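Local coordinates for uncharacterized protein (Bacillus thuringiensis serovar kurstaki, PDB 4XE7) that is a bacterial actin-like protein of the ParM type that probably assembles into cytoskeletal filaments, as its plasmid-segregating relatives do, at residues Pro39-Ala43 and Lys124-Pro129. Residues are numbered along the deposited sequence; the frame is centred on the assembly and turned at random.
Sequences PTVIA and KLHLIP
I42 presses against one side of helix 123-140 with both branches. Its CD1 lies 3.8 Å from CD1 of I128, 3.9 Å from CG of K124 and 4.1 Å from CD2 of L125. A chi1 of 71° sets CG1 between the backbone N and the carbonyl carbon, aiming the extended chain at them. The I42 and I128 side chains cross at about a right angle. The shorter branch, CG2 of I42, meets CG2 of I128 at 3.9 Å and the CG-CD side of the P129 ring, 4.0 Å from CG. T40 turns its methyl anti to the backbone N, and CG2 packs 3.4 Å from the carbonyl O of L125. This oxygen is buried without a polar partner, since P129 offers no N-H. CG2 of T40 approaches the H126 ring obliquely, while a water in the ring plane sits 2.6 Å from ND1 of H126 and bonds weakly to OG1 of T40. T40 centres an inverse gamma turn that interrupts strand 33-45. Helix 123-140 packs on the mixed sheet holding this strand and 90-93, whose W91 touches I42, K124 and I128, consistent with the actin-like fold; K124 NZ bonds to Q104, and helix 95-98 covers V41.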
loop_
_atom_site.group_PDB
_atom_site.type_symbol
_atom_site.label_atom_id
_atom_site.label_comp_id
_atom_site.label_asym_id
_atom_site.label_seq_id
_atom_site.Cartn_x
_atom_site.Cartn_y
_atom_site.Cartn_z
ATOM N N PRO A 39 -1.143 -4.926 -8.700
ATOM C CA PRO A 39 -1.986 -3.972 -9.426
ATOM C C PRO A 39 -3.217 -4.665 -10.031
ATOM O O PRO A 39 -3.171 -5.827 -10.483
ATOM C CB PRO A 39 -1.058 -3.424 -10.520
ATOM C CG PRO A 39 0.343 -3.795 -10.086
ATOM C CD PRO A 39 0.205 -5.051 -9.287
ATOM N N THR A 40 -4.323 -3.940 -10.022
ATOM C CA THR A 40 -5.602 -4.488 -10.436
ATOM C C THR A 40 -5.702 -4.463 -11.962
ATOM O O THR A 40 -6.408 -3.647 -12.571
ATOM C CB THR A 40 -6.733 -3.717 -9.769
ATOM O OG1 THR A 40 -6.455 -3.665 -8.363
ATOM C CG2 THR A 40 -8.083 -4.401 -10.007
ATOM N N VAL A 41 -4.950 -5.377 -12.563
ATOM C CA VAL A 41 -4.835 -5.480 -13.998
ATOM C C VAL A 41 -4.793 -6.947 -14.359
ATOM O O VAL A 41 -3.955 -7.689 -13.841
ATOM C CB VAL A 41 -3.563 -4.811 -14.529
ATOM C CG1 VAL A 41 -3.514 -4.940 -16.037
ATOM C CG2 VAL A 41 -3.495 -3.350 -14.116
ATOM N N ILE A 42 -5.698 -7.376 -15.229
ATOM C CA ILE A 42 -5.665 -8.756 -15.705
ATOM C C ILE A 42 -5.696 -8.810 -17.236
ATOM O O ILE A 42 -6.070 -7.842 -17.896
ATOM C CB ILE A 42 -6.834 -9.579 -15.106
ATOM C CG1 ILE A 42 -8.167 -9.144 -15.705
ATOM C CG2 ILE A 42 -6.834 -9.464 -13.556
ATOM C CD1 ILE A 42 -9.361 -9.932 -15.179
ATOM N N ALA A 43 -5.275 -9.942 -17.789
ATOM C CA ALA A 43 -5.263 -10.156 -19.240
ATOM C C ALA A 43 -5.399 -11.649 -19.527
ATOM O O ALA A 43 -4.740 -12.460 -18.874
ATOM C CB ALA A 43 -3.974 -9.585 -19.872
ATOM N N LYS A 124 -14.634 -10.101 -11.807
ATOM C CA LYS A 124 -13.426 -10.847 -12.114
ATOM C C LYS A 124 -12.181 -9.944 -12.062
ATOM O O LYS A 124 -11.106 -10.413 -11.687
ATOM C CB LYS A 124 -13.538 -11.560 -13.464
ATOM C CG LYS A 124 -13.173 -10.756 -14.699
ATOM C CD LYS A 124 -13.334 -11.636 -15.955
ATOM C CE LYS A 124 -13.043 -10.854 -17.225
ATOM N NZ LYS A 124 -13.946 -9.682 -17.402
ATOM N N LEU A 125 -12.322 -8.658 -12.388
ATOM C CA LEU A 125 -11.198 -7.716 -12.272
ATOM C C LEU A 125 -10.595 -7.701 -10.865
ATOM O O LEU A 125 -9.391 -7.499 -10.697
ATOM C CB LEU A 125 -11.625 -6.284 -12.614
ATOM C CG LEU A 125 -12.207 -5.966 -13.988
ATOM C CD1 LEU A 125 -12.650 -4.498 -14.053
ATOM C CD2 LEU A 125 -11.189 -6.284 -15.082
ATOM N N HIS A 126 -11.445 -7.881 -9.858
ATOM C CA HIS A 126 -11.023 -7.728 -8.473
ATOM C C HIS A 126 -10.825 -9.063 -7.778
ATOM O O HIS A 126 -9.974 -9.173 -6.907
ATOM C CB HIS A 126 -12.037 -6.850 -7.720
ATOM C CG HIS A 126 -12.132 -5.464 -8.283
ATOM N ND1 HIS A 126 -11.194 -4.489 -8.010
ATOM C CD2 HIS A 126 -13.004 -4.913 -9.156
ATOM C CE1 HIS A 126 -11.505 -3.389 -8.673
ATOM N NE2 HIS A 126 -12.593 -3.619 -9.380
ATOM N N LEU A 127 -11.585 -10.086 -8.174
ATOM C CA LEU A 127 -11.409 -11.407 -7.565
ATOM C C LEU A 127 -10.096 -12.073 -7.970
ATOM O O LEU A 127 -9.403 -12.682 -7.133
ATOM C CB LEU A 127 -12.568 -12.330 -7.923
ATOM C CG LEU A 127 -13.906 -11.963 -7.280
ATOM C CD1 LEU A 127 -15.023 -12.823 -7.859
ATOM C CD2 LEU A 127 -13.837 -12.096 -5.765
ATOM N N ILE A 128 -9.741 -11.958 -9.244
ATOM C CA ILE A 128 -8.536 -12.627 -9.724
ATOM C C ILE A 128 -7.276 -12.106 -8.996
ATOM O O ILE A 128 -6.491 -12.908 -8.497
ATOM C CB ILE A 128 -8.415 -12.516 -11.251
ATOM C CG1 ILE A 128 -9.453 -13.455 -11.901
ATOM C CG2 ILE A 128 -6.999 -12.869 -11.697
ATOM C CD1 ILE A 128 -9.607 -13.342 -13.416
ATOM N N PRO A 129 -7.098 -10.777 -8.881
ATOM C CA PRO A 129 -5.946 -10.333 -8.087
ATOM C C PRO A 129 -6.058 -10.672 -6.602
ATOM O O PRO A 129 -5.033 -10.947 -5.977
ATOM C CB PRO A 129 -5.939 -8.818 -8.296
ATOM C CG PRO A 129 -6.605 -8.648 -9.646
ATOM C CD PRO A 129 -7.705 -9.658 -9.618
HETATM O O HOH W 1 -9.050 -4.825 -6.640
#